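Local coordinates for VP4 protein (Tellina virus 1, PDB 3P06) that is a birnavirus serine protease that probably cleaves the viral polyprotein into its final products, captured here as an intramolecular acyl-enzyme, at residues T54-S59 with K73-V78; N1-S6 with V91-P96; L11-M16 with M122-V127; A149-A154 with P181-S186; D65-L70 with S102-A107. One frame throughout, in Å; residues are numbered along the deposited sequence.

Following the chain from the N terminus, interaction 2 brings residues 1-6 against 91-96 at one edge of a four-stranded antiparallel sheet. Interaction 3 starts in the next strand and closes a longer loop, 11-16 onto 122-127, so the two cross. Interaction 1, a parallel strand pair, lies within both of these loops and spans the short helix 64-67. From that helix interaction 5 reaches forward to 102-107, crossing interactions 1 and 2 but staying within the span of interaction 3. Interaction 4 follows in series, joining the end of helix 138-149 to strand 183-184 at the other edge of that sheet. Interactions 1, 3 and 5 touch one another around helix 104-111, while interaction 4 meets interaction 3 through Met122.

Interaction 1: residues T54-S59 with K73-V78; sequences TIYGLS and KGAITV
Strands 54-56 and 75-78 run parallel, their axes 4.6 Å apart at closest approach and 17° from exact alignment, with Thr54 beside Ala75, Ile55 beside Ile76 and Tyr56 beside Thr77. Four backbone hydrogen bonds form the ladder: Thr54 N to Gly74 O, Ile76 N to Thr54 O, Tyr56 N to Ile76 O and Val78 N to Tyr56 O. The third is the shortest, 2.8 Å between Tyr56 N and Ile76 O. Beyond it the chain turns at Gly57, and one water bridges Gly57 O and Val78 O. On one face, the Tyr56 ring is turned with Ile76 O in plane at its edge, 3.6 Å from CD2. Tyr56 CE2 meets Ala75 CB at 4.1 Å. Thr77 OG1 approaches Tyr56 CD2 obliquely, but its polar partners are Gly32 O and Leu34 N. On the other face, the Ile55 and Val78 side chains run alongside each other; Ile55 CG2, anti to the backbone N (chi1 -53° for CG1), comes 4.2 Å from Val78 CG2. Ile76 continues that face onto Ala107 and Ala110 of helix 104-111. Two adjacent parallel strands joined through helix 64-67 make this a beta-alpha-beta unit within the mixed sheet.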
# COMPACT_ATOMS: atom_id res chain seq x y z
N THR A 54 5.00 -10.72 -9.83
CA THR A 54 3.87 -11.47 -9.25
C THR A 54 3.38 -10.66 -8.06
O THR A 54 4.22 -10.28 -7.20
CB THR A 54 4.28 -12.89 -8.71
OG1 THR A 54 4.91 -13.67 -9.72
CG2 THR A 54 3.03 -13.66 -8.27
N ILE A 55 2.07 -10.34 -7.99
CA ILE A 55 1.58 -9.57 -6.87
C ILE A 55 0.56 -10.49 -6.14
O ILE A 55 -0.45 -10.92 -6.72
CB ILE A 55 0.86 -8.32 -7.40
CG1 ILE A 55 1.77 -7.50 -8.38
CG2 ILE A 55 0.35 -7.41 -6.25
CD1 ILE A 55 0.97 -6.53 -9.23
N TYR A 56 0.77 -10.67 -4.85
CA TYR A 56 -0.07 -11.47 -3.98
C TYR A 56 -0.88 -10.57 -3.08
O TYR A 56 -0.48 -9.45 -2.79
CB TYR A 56 0.85 -12.35 -3.06
CG TYR A 56 1.82 -13.28 -3.78
CD1 TYR A 56 1.47 -14.63 -4.00
CD2 TYR A 56 3.09 -12.82 -4.26
CE1 TYR A 56 2.36 -15.51 -4.61
CE2 TYR A 56 4.02 -13.71 -4.88
CZ TYR A 56 3.63 -15.04 -5.07
OH TYR A 56 4.46 -15.93 -5.68
N GLY A 57 -1.98 -11.12 -2.53
CA GLY A 57 -2.72 -10.46 -1.46
C GLY A 57 -3.96 -9.76 -2.07
O GLY A 57 -4.69 -9.10 -1.36
N LEU A 58 -4.20 -9.92 -3.38
CA LEU A 58 -5.33 -9.29 -4.07
C LEU A 58 -6.61 -10.07 -3.95
O LEU A 58 -6.55 -11.27 -3.76
CB LEU A 58 -5.02 -9.10 -5.56
CG LEU A 58 -3.69 -8.40 -5.79
CD1 LEU A 58 -3.41 -8.23 -7.30
CD2 LEU A 58 -3.61 -7.03 -5.03
N SER A 59 -7.77 -9.42 -4.15
CA SER A 59 -9.03 -10.14 -4.15
C SER A 59 -9.71 -9.95 -5.49
O SER A 59 -9.18 -9.21 -6.33
CB SER A 59 -9.92 -9.68 -3.00
OG SER A 59 -10.68 -8.57 -3.41
N LYS A 73 8.61 -6.12 -11.68
CA LYS A 73 9.38 -7.31 -12.13
C LYS A 73 9.56 -8.36 -11.04
O LYS A 73 9.71 -9.51 -11.36
CB LYS A 73 10.74 -6.89 -12.72
CG LYS A 73 10.53 -5.75 -13.71
CD LYS A 73 11.69 -5.50 -14.59
CE LYS A 73 12.72 -4.64 -13.91
NZ LYS A 73 13.93 -4.69 -14.81
N GLY A 74 9.52 -7.97 -9.78
CA GLY A 74 9.72 -8.94 -8.70
C GLY A 74 8.39 -9.37 -8.04
O GLY A 74 7.29 -9.17 -8.62
N ALA A 75 8.48 -9.95 -6.84
CA ALA A 75 7.27 -10.37 -6.10
C ALA A 75 6.87 -9.25 -5.15
O ALA A 75 7.76 -8.63 -4.54
CB ALA A 75 7.52 -11.70 -5.36
N ILE A 76 5.58 -8.93 -5.06
CA ILE A 76 5.10 -7.91 -4.12
C ILE A 76 3.92 -8.60 -3.44
O ILE A 76 3.13 -9.27 -4.10
CB ILE A 76 4.57 -6.63 -4.82
CG1 ILE A 76 5.67 -5.84 -5.56
CG2 ILE A 76 3.80 -5.69 -3.77
CD1 ILE A 76 6.64 -5.04 -4.64
N THR A 77 3.83 -8.51 -2.11
CA THR A 77 2.66 -9.01 -1.39
C THR A 77 2.08 -7.78 -0.72
O THR A 77 2.84 -7.04 -0.12
CB THR A 77 3.08 -10.02 -0.32
OG1 THR A 77 3.75 -11.09 -1.00
CG2 THR A 77 1.81 -10.60 0.49
N VAL A 78 0.75 -7.56 -0.86
CA VAL A 78 0.09 -6.43 -0.23
C VAL A 78 -0.54 -6.98 1.03
O VAL A 78 -1.38 -7.90 0.95
CB VAL A 78 -0.95 -5.83 -1.23
CG1 VAL A 78 -1.48 -4.57 -0.74
CG2 VAL A 78 -0.16 -5.46 -2.57
O HOH W 1 -3.77 -9.00 1.46

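Interaction 2: residues N1-S6 with V91-P96; sequences NGVELS and VPDNQP
This is a short antiparallel strand pairing at the edge of a four-stranded sheet, where the N-terminal strand 2-6 lies against the end of strand 88-92. Val3 and Val91 form a hydrogen-bonded pair: Val3 N gives to Val91 O, and Val91 N gives back to Val3 O over 2.8 Å and almost straight, 175° at the hydrogen. Gly2 and Pro92 make the adjoining non-hydrogen-bonded pair, and the backbones come close there, with 4.0 Å between Gly2 CA and Pro92 CA. A third bond, Asp93 N to Asn1 O at 2.9 Å, carries the ladder past the end of the strand. The Asp93 carboxylate is swung back toward the N-terminal residue, its CG beside its own backbone N (chi1 -84°), and it touches Asn1 through CB, which lies 3.1 Å from Asp93 OD2. A water joins Asn1 O to Asn94 N. On the face shared by Val3 and Val91, the Leu5 side chain reaches along until its CD1 meets Val91 CG2 at 3.8 Å. Leu5 also touches Leu34 and His37. Strand 88-92 lies between the outermost strand 2-6 and strand 83-84, and Val91 packs from it onto Leu79 of strand 75-81.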
# COMPACT_ATOMS: atom_id res chain seq x y z
N ASN A 1 -4.14 -10.77 17.91
CA ASN A 1 -3.10 -11.70 17.36
C ASN A 1 -2.58 -11.20 16.04
O ASN A 1 -3.33 -10.65 15.22
CB ASN A 1 -3.60 -13.11 17.21
CG ASN A 1 -3.10 -14.06 18.28
OD1 ASN A 1 -2.46 -15.08 17.96
ND2 ASN A 1 -3.41 -13.77 19.56
N GLY A 2 -1.27 -11.35 15.84
CA GLY A 2 -0.62 -10.96 14.59
C GLY A 2 0.82 -11.45 14.59
O GLY A 2 1.32 -12.06 15.56
N VAL A 3 1.51 -11.14 13.51
CA VAL A 3 2.88 -11.57 13.36
C VAL A 3 3.73 -10.32 13.05
O VAL A 3 3.31 -9.46 12.25
CB VAL A 3 2.94 -12.61 12.22
CG1 VAL A 3 4.39 -13.13 11.97
CG2 VAL A 3 2.08 -13.84 12.62
N GLU A 4 4.90 -10.22 13.67
CA GLU A 4 5.82 -9.15 13.34
C GLU A 4 6.87 -9.68 12.36
O GLU A 4 7.53 -10.68 12.65
CB GLU A 4 6.58 -8.66 14.56
CG GLU A 4 7.42 -7.42 14.21
CD GLU A 4 8.89 -7.51 14.65
OE1 GLU A 4 9.32 -6.58 15.38
OE2 GLU A 4 9.64 -8.48 14.26
N LEU A 5 7.08 -8.98 11.25
CA LEU A 5 7.95 -9.50 10.17
C LEU A 5 8.99 -8.44 9.85
O LEU A 5 8.69 -7.24 9.85
CB LEU A 5 7.10 -9.79 8.90
CG LEU A 5 5.83 -10.62 9.07
CD1 LEU A 5 5.06 -10.66 7.79
CD2 LEU A 5 6.22 -12.08 9.52
N SER A 6 10.23 -8.87 9.58
CA SER A 6 11.24 -8.00 8.96
C SER A 6 10.78 -7.82 7.55
O SER A 6 10.53 -8.79 6.89
CB SER A 6 12.58 -8.74 8.82
OG SER A 6 13.10 -8.91 10.08
N VAL A 91 1.58 -7.50 11.12
CA VAL A 91 0.49 -7.91 10.25
C VAL A 91 -0.54 -8.57 11.19
O VAL A 91 -0.24 -9.54 11.89
CB VAL A 91 1.01 -8.92 9.18
CG1 VAL A 91 -0.14 -9.45 8.24
CG2 VAL A 91 2.11 -8.25 8.28
N PRO A 92 -1.76 -8.04 11.20
CA PRO A 92 -2.78 -8.59 12.13
C PRO A 92 -3.31 -9.90 11.54
O PRO A 92 -3.25 -10.10 10.31
CB PRO A 92 -3.86 -7.51 12.16
CG PRO A 92 -3.75 -6.89 10.66
CD PRO A 92 -2.23 -6.87 10.40
N ASP A 93 -3.80 -10.78 12.40
CA ASP A 93 -4.39 -12.03 11.96
C ASP A 93 -5.81 -11.73 11.40
O ASP A 93 -6.28 -12.43 10.54
CB ASP A 93 -4.51 -12.97 13.13
CG ASP A 93 -3.22 -13.74 13.39
OD1 ASP A 93 -2.23 -13.63 12.62
OD2 ASP A 93 -3.23 -14.49 14.41
N ASN A 94 -6.46 -10.68 11.91
CA ASN A 94 -7.73 -10.27 11.39
C ASN A 94 -7.55 -9.31 10.25
O ASN A 94 -7.17 -8.17 10.44
CB ASN A 94 -8.66 -9.76 12.50
CG ASN A 94 -9.37 -10.94 13.23
OD1 ASN A 94 -10.59 -11.08 13.15
ND2 ASN A 94 -8.59 -11.82 13.87
N GLN A 95 -7.82 -9.81 9.05
CA GLN A 95 -7.44 -9.09 7.84
C GLN A 95 -8.68 -8.76 6.97
O GLN A 95 -9.49 -9.62 6.69
CB GLN A 95 -6.49 -9.93 7.05
CG GLN A 95 -5.22 -10.19 7.82
CD GLN A 95 -4.16 -10.94 7.01
OE1 GLN A 95 -4.33 -11.20 5.80
NE2 GLN A 95 -3.07 -11.33 7.69
N PRO A 96 -8.81 -7.51 6.57
CA PRO A 96 -9.93 -7.17 5.67
C PRO A 96 -9.63 -7.52 4.19
O PRO A 96 -8.48 -7.60 3.73
CB PRO A 96 -10.05 -5.67 5.83
CG PRO A 96 -8.61 -5.22 6.04
CD PRO A 96 -7.97 -6.34 6.91
O HOH W 2 -5.94 -9.31 14.59
O HOH W 3 -0.04 -15.15 15.01

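Interaction 3: residues L11-M16 with M122-V127; sequences LLPVLM and MVTGAV. With SO4 (sulfate ion), chain B.
Leu11 O accepts the N-H of Val123 at 2.8 Å, where strand 9-18 meets the short strand 122-123; past this bond the two backbones separate. The side chain of Met122, a selenomethionine here, does most of the touching. It bends at its third torsion (chi3 88°), which carries the terminal methyl back across the neighbouring strand, and Met122 CE ends 3.4 Å from Pro13 N and about as near to the Leu12 carbonyl carbon. The Met122 and Pro13 side chains run antiparallel alongside one another, while nearer the backbone Met122 CG rests 3.9 Å from Leu11 CB. Val123 O faces the other strand too, with Leu12 CB at 3.3 Å and Pro13 CD at 3.5 Å from it. Pro13 CG then meets Thr124 CB, Thr124 lying across the proline. The contact is buried throughout: Leu12 also packs on Phe27 and Trp103, and Met122 on Ile151 and Leu153. At its far end Thr124 OG1 hydrogen-bonds to Lys141 NZ. A sulfate, probably from the crystallisation liquor, lies next to it, its O1 3.1 Å from Thr124 OG1, and is bound by Lys141 NZ and the backbone N of Leu136 and Leu137. Thr124 also touches Ser102, which puts this end of the contact in the serine-lysine active site, with Ser102 the predicted nucleophile and Lys141 its predicted partner.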
# COMPACT_ATOMS: atom_id res chain seq x y z
N LEU A 11 4.18 1.88 2.29
CA LEU A 11 2.91 1.94 2.96
C LEU A 11 1.83 2.58 2.06
O LEU A 11 2.11 3.48 1.30
CB LEU A 11 3.05 2.82 4.21
CG LEU A 11 3.71 2.03 5.36
CD1 LEU A 11 4.03 3.02 6.44
CD2 LEU A 11 2.78 0.96 5.87
N LEU A 12 0.60 2.14 2.19
CA LEU A 12 -0.50 2.77 1.45
C LEU A 12 -1.72 2.84 2.38
O LEU A 12 -2.03 1.89 3.10
CB LEU A 12 -0.84 1.99 0.14
CG LEU A 12 -1.30 0.54 0.36
CD1 LEU A 12 -2.76 0.41 -0.09
CD2 LEU A 12 -0.43 -0.52 -0.43
N PRO A 13 -2.43 3.96 2.35
CA PRO A 13 -3.64 4.11 3.17
C PRO A 13 -4.85 3.40 2.57
O PRO A 13 -4.97 3.30 1.36
CB PRO A 13 -3.85 5.65 3.21
CG PRO A 13 -3.37 6.11 1.89
CD PRO A 13 -2.14 5.19 1.57
N VAL A 14 -5.72 2.87 3.43
CA VAL A 14 -7.00 2.31 3.00
C VAL A 14 -8.11 2.87 3.85
O VAL A 14 -7.89 3.28 4.98
CB VAL A 14 -7.05 0.73 3.05
CG1 VAL A 14 -6.00 0.19 2.15
CG2 VAL A 14 -6.88 0.20 4.57
N LEU A 15 -9.31 2.86 3.31
CA LEU A 15 -10.51 3.28 4.03
C LEU A 15 -11.48 2.12 4.16
O LEU A 15 -11.54 1.30 3.26
CB LEU A 15 -11.20 4.42 3.27
CG LEU A 15 -10.35 5.67 3.04
CD1 LEU A 15 -11.25 6.66 2.26
CD2 LEU A 15 -9.90 6.30 4.34
N MSE A 16 -12.23 2.05 5.27
CA MSE A 16 -13.14 0.96 5.59
C MSE A 16 -14.44 1.53 6.03
O MSE A 16 -14.48 2.48 6.82
CB MSE A 16 -12.60 0.04 6.70
CG MSE A 16 -11.45 -0.82 6.18
SE MSE A 16 -10.14 -1.51 7.48
CE MSE A 16 -9.45 0.23 8.12
N MSE A 122 3.62 7.60 2.98
CA MSE A 122 2.61 6.67 2.49
C MSE A 122 2.34 7.08 1.05
O MSE A 122 2.52 8.26 0.68
CB MSE A 122 1.33 6.79 3.30
CG MSE A 122 1.55 6.42 4.78
SE MSE A 122 -0.25 6.40 5.65
CE MSE A 122 -0.59 4.54 5.20
N VAL A 123 1.89 6.12 0.25
CA VAL A 123 1.66 6.46 -1.14
C VAL A 123 0.28 5.96 -1.61
O VAL A 123 -0.09 4.85 -1.29
CB VAL A 123 2.81 5.85 -1.99
CG1 VAL A 123 2.50 5.95 -3.49
CG2 VAL A 123 4.20 6.54 -1.63
N THR A 124 -0.49 6.75 -2.34
CA THR A 124 -1.78 6.24 -2.85
C THR A 124 -1.92 6.58 -4.34
O THR A 124 -1.54 7.69 -4.76
CB THR A 124 -3.05 6.81 -2.02
OG1 THR A 124 -4.27 6.12 -2.38
CG2 THR A 124 -3.28 8.27 -2.29
N GLY A 125 -2.54 5.67 -5.09
CA GLY A 125 -2.99 5.97 -6.44
C GLY A 125 -2.92 4.74 -7.34
O GLY A 125 -2.16 3.81 -7.07
N ALA A 126 -3.71 4.75 -8.40
CA ALA A 126 -3.75 3.71 -9.38
C ALA A 126 -2.70 4.09 -10.43
O ALA A 126 -2.32 5.26 -10.53
CB ALA A 126 -5.15 3.63 -10.01
N VAL A 127 -2.23 3.13 -11.20
CA VAL A 127 -1.17 3.40 -12.19
C VAL A 127 -1.66 2.97 -13.53
O VAL A 127 -2.25 1.90 -13.67
CB VAL A 127 0.20 2.70 -11.84
CG1 VAL A 127 1.31 2.92 -12.95
CG2 VAL A 127 0.70 3.16 -10.44
S SO4 B . -6.96 7.43 -4.39
O1 SO4 B . -5.67 7.18 -4.99
O2 SO4 B . -6.77 8.46 -3.36
O3 SO4 B . -7.83 7.92 -5.44
O4 SO4 B . -7.63 6.29 -3.83
O HOH W 4 -4.47 3.87 -1.07

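Interaction 4: residues A149-A154 with P181-S186; sequences AGIGLA and PMVTFS
Ala149 CB approaches the Phe185 ring obliquely, 3.7 Å from CE1. The ring is delivered there by its first torsion, which places CG beside the backbone N and anti to the carbonyl carbon (chi1 -56°). Elsewhere the same side chain packs on Met122 and Val145. Ala149 CB is also 4.0 Å from Thr184 O, and the methyl therefore touches both the ring and the Thr184 carbonyl. Val183 is turned toward residues 149-154. Val183 CG1, anti to the carbonyl carbon (chi1 -75°), lies 3.7 Å from Ala149 O and also approaches Ile151 CB, 4.2 Å away. Direct hydrogen bonds between the segments are absent; instead, one water spans them, donating to Ala149 O and accepting from Thr184 N at 2.9 Å. Ala149 O accepts from both this water and Lys180 NZ. The chain leaves the helix at Gly150, whose positive phi and two bonds back into the last turn make a Schellman motif; after it Ile151 points toward the 181-186 segment. Around the contact, Ile151 and Val183 both touch Phe120, and Val183 pairs through its backbone with Ala84 of strand 83-84. The C-terminal end of helix 138-149 is thereby seated against strand 183-184, an outer strand of the antiparallel sheet, while strand 153-155 runs on beside strand 122-123.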
# COMPACT_ATOMS: atom_id res chain seq x y z
N ALA A 149 -1.74 9.52 11.90
CA ALA A 149 -0.58 8.66 12.15
C ALA A 149 0.70 9.49 12.17
O ALA A 149 1.79 8.97 12.52
CB ALA A 149 -0.47 7.53 11.05
N GLY A 150 0.63 10.77 11.79
CA GLY A 150 1.81 11.62 11.75
C GLY A 150 2.81 11.31 10.62
O GLY A 150 4.04 11.40 10.81
N ILE A 151 2.33 10.96 9.44
CA ILE A 151 3.25 10.62 8.36
C ILE A 151 2.77 11.32 7.08
O ILE A 151 1.59 11.54 6.92
CB ILE A 151 3.35 9.09 8.19
CG1 ILE A 151 4.36 8.67 7.11
CG2 ILE A 151 1.89 8.45 7.86
CD1 ILE A 151 4.66 7.05 7.14
N GLY A 152 3.68 11.71 6.21
CA GLY A 152 3.32 12.30 4.90
C GLY A 152 2.63 11.33 3.91
O GLY A 152 2.80 10.09 3.96
N LEU A 153 1.90 11.90 2.96
CA LEU A 153 1.26 11.07 1.95
C LEU A 153 1.63 11.64 0.58
O LEU A 153 1.53 12.85 0.40
CB LEU A 153 -0.24 11.19 2.12
CG LEU A 153 -1.05 10.46 1.03
CD1 LEU A 153 -0.89 8.92 1.04
CD2 LEU A 153 -2.55 10.79 1.09
N ALA A 154 2.02 10.77 -0.36
CA ALA A 154 2.27 11.15 -1.74
C ALA A 154 1.10 10.68 -2.56
O ALA A 154 0.59 9.57 -2.33
CB ALA A 154 3.54 10.53 -2.28
N PRO A 181 9.99 6.63 15.59
CA PRO A 181 10.43 5.24 15.40
C PRO A 181 9.43 4.31 14.71
O PRO A 181 9.83 3.31 14.11
CB PRO A 181 10.75 4.75 16.85
CG PRO A 181 10.16 5.77 17.77
CD PRO A 181 10.20 7.07 16.98
N MSE A 182 8.16 4.63 14.79
CA MSE A 182 7.09 3.67 14.42
C MSE A 182 5.81 4.45 14.14
O MSE A 182 5.62 5.52 14.74
CB MSE A 182 6.87 2.73 15.59
CG MSE A 182 5.78 1.66 15.47
SE MSE A 182 5.27 1.03 17.32
CE MSE A 182 6.93 1.21 18.34
N VAL A 183 4.98 3.93 13.24
CA VAL A 183 3.65 4.44 13.01
C VAL A 183 2.71 3.32 13.32
O VAL A 183 3.01 2.11 13.08
CB VAL A 183 3.40 5.01 11.52
CG1 VAL A 183 4.09 6.38 11.36
CG2 VAL A 183 3.89 4.06 10.39
N THR A 184 1.56 3.66 13.88
CA THR A 184 0.59 2.61 14.09
C THR A 184 -0.74 2.96 13.39
O THR A 184 -1.02 4.15 13.14
CB THR A 184 0.41 2.34 15.56
OG1 THR A 184 -0.23 3.49 16.12
CG2 THR A 184 1.78 2.15 16.25
N PHE A 185 -1.56 1.95 13.10
CA PHE A 185 -2.83 2.16 12.37
C PHE A 185 -3.89 1.31 13.01
O PHE A 185 -3.55 0.33 13.68
CB PHE A 185 -2.66 1.73 10.93
CG PHE A 185 -1.55 2.41 10.23
CD1 PHE A 185 -1.72 3.72 9.71
CD2 PHE A 185 -0.32 1.77 10.10
CE1 PHE A 185 -0.64 4.39 9.06
CE2 PHE A 185 0.76 2.42 9.42
CZ PHE A 185 0.59 3.73 8.92
N SER A 186 -5.18 1.69 12.84
CA SER A 186 -6.32 0.89 13.28
C SER A 186 -6.50 -0.28 12.32
O SER A 186 -6.14 -0.21 11.12
CB SER A 186 -7.64 1.71 13.25
OG SER A 186 -7.76 2.50 14.42
O HOH W 5 1.32 6.48 14.49

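Interaction 5: residues D65-L70 with S102-A107; sequences DEAEKL and SWEAAA
Glu104 OE1 has two close polar neighbours: Val127 N hydrogen-bonds to it, and Glu66 OE2 lies only 2.5 Å from it. Two acid oxygens so close suggest that one of the carboxyl groups carries a proton, which the mostly buried setting would favour. The two groups meet with their planes 74° apart, far from flat against each other. Glu66 gets there by extending from the helix with CG anti to the backbone N (chi1 -168°). Glu104 OE2 hydrogen-bonds to Asn101 ND2. Helix 64-67 is the crossing helix of the beta-alpha-beta unit made with strands 54-58 and 75-81, and this contact lays it against the start of helix 104-111. Just ahead of that helix stands Ser102, the predicted nucleophile, its OG covalently joined to the carbonyl carbon of Ala194, the C-terminal residue of the same chain: the acyl-enzyme itself. Beyond the acid pair the contact is apolar. Ala67 CB sits at the edge of the Trp103 indole, in its plane and 3.7 Å from CH2. Leu70, closing a type I turn that begins at Ala67, brings CD1 obliquely to Trp103 CH2, also at 3.7 Å. That same CD1 is equally near Glu104 CG, which itself lies over one face of the indole toward its rim. Trp103 and Leu70 both continue onto Ile55 of strand 54-58.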
# COMPACT_ATOMS: atom_id res chain seq x y z
N ASP A 65 -6.82 -7.02 -14.56
CA ASP A 65 -6.31 -6.59 -15.86
C ASP A 65 -5.39 -5.37 -15.75
O ASP A 65 -4.37 -5.31 -16.43
CB ASP A 65 -7.46 -6.24 -16.84
CG ASP A 65 -8.28 -7.48 -17.27
OD1 ASP A 65 -7.83 -8.62 -17.02
OD2 ASP A 65 -9.38 -7.32 -17.86
N GLU A 66 -5.77 -4.37 -14.93
CA GLU A 66 -4.90 -3.23 -14.68
C GLU A 66 -3.67 -3.64 -13.83
O GLU A 66 -2.60 -3.14 -14.05
CB GLU A 66 -5.67 -2.10 -13.97
CG GLU A 66 -4.93 -0.75 -13.93
CD GLU A 66 -5.68 0.33 -13.05
OE1 GLU A 66 -6.93 0.40 -13.08
OE2 GLU A 66 -4.99 1.11 -12.35
N ALA A 67 -3.85 -4.49 -12.82
CA ALA A 67 -2.72 -5.02 -12.05
C ALA A 67 -1.69 -5.73 -12.98
O ALA A 67 -0.47 -5.58 -12.79
CB ALA A 67 -3.21 -5.98 -10.91
N GLU A 68 -2.18 -6.50 -13.98
CA GLU A 68 -1.28 -7.27 -14.89
C GLU A 68 -0.47 -6.35 -15.84
O GLU A 68 0.51 -6.80 -16.44
CB GLU A 68 -2.04 -8.30 -15.72
CG GLU A 68 -2.45 -9.50 -14.93
CD GLU A 68 -3.51 -10.30 -15.65
OE1 GLU A 68 -4.13 -9.81 -16.62
OE2 GLU A 68 -3.79 -11.42 -15.20
N LYS A 69 -0.86 -5.08 -15.96
CA LYS A 69 -0.13 -4.16 -16.83
C LYS A 69 0.94 -3.37 -16.09
O LYS A 69 1.63 -2.56 -16.69
CB LYS A 69 -1.09 -3.24 -17.53
CG LYS A 69 -1.88 -3.96 -18.65
CD LYS A 69 -2.77 -3.00 -19.42
CE LYS A 69 -4.19 -2.99 -18.85
NZ LYS A 69 -5.22 -2.79 -19.92
N LEU A 70 1.08 -3.60 -14.77
CA LEU A 70 2.06 -2.88 -13.96
C LEU A 70 3.51 -3.28 -14.30
O LEU A 70 3.77 -4.45 -14.57
CB LEU A 70 1.79 -3.05 -12.44
CG LEU A 70 0.48 -2.47 -11.95
CD1 LEU A 70 0.09 -2.97 -10.50
CD2 LEU A 70 0.57 -0.95 -12.03
N SER A 102 -5.96 1.45 -5.81
CA SER A 102 -5.15 2.52 -5.25
C SER A 102 -3.83 2.08 -4.50
O SER A 102 -3.07 2.93 -4.04
CB SER A 102 -6.04 3.33 -4.32
OG SER A 102 -6.24 2.54 -3.12
N TRP A 103 -3.56 0.77 -4.41
CA TRP A 103 -2.33 0.16 -3.85
C TRP A 103 -1.23 0.12 -4.93
O TRP A 103 -0.06 -0.16 -4.64
CB TRP A 103 -2.61 -1.29 -3.37
CG TRP A 103 -3.26 -2.13 -4.46
CD1 TRP A 103 -4.61 -2.32 -4.66
CD2 TRP A 103 -2.59 -2.84 -5.49
NE1 TRP A 103 -4.80 -3.12 -5.74
CE2 TRP A 103 -3.57 -3.44 -6.29
CE3 TRP A 103 -1.22 -3.04 -5.82
CZ2 TRP A 103 -3.25 -4.25 -7.43
CZ3 TRP A 103 -0.89 -3.84 -6.95
CH2 TRP A 103 -1.91 -4.40 -7.77
N GLU A 104 -1.59 0.40 -6.18
CA GLU A 104 -0.62 0.18 -7.29
C GLU A 104 0.58 1.11 -7.28
O GLU A 104 1.67 0.67 -7.65
CB GLU A 104 -1.32 0.31 -8.66
CG GLU A 104 -2.41 -0.73 -8.85
CD GLU A 104 -3.09 -0.63 -10.24
OE1 GLU A 104 -3.15 0.50 -10.80
OE2 GLU A 104 -3.56 -1.70 -10.76
N ALA A 105 0.39 2.39 -6.98
CA ALA A 105 1.54 3.30 -6.89
C ALA A 105 2.54 2.81 -5.81
O ALA A 105 3.73 2.79 -6.07
CB ALA A 105 1.12 4.75 -6.64
N ALA A 106 2.06 2.38 -4.63
CA ALA A 106 2.94 1.84 -3.59
C ALA A 106 3.71 0.55 -4.06
O ALA A 106 4.91 0.39 -3.82
CB ALA A 106 2.12 1.53 -2.30
N ALA A 107 2.98 -0.35 -4.71
CA ALA A 107 3.54 -1.61 -5.20
C ALA A 107 4.60 -1.33 -6.28
O ALA A 107 5.65 -2.00 -6.30
CB ALA A 107 2.45 -2.47 -5.79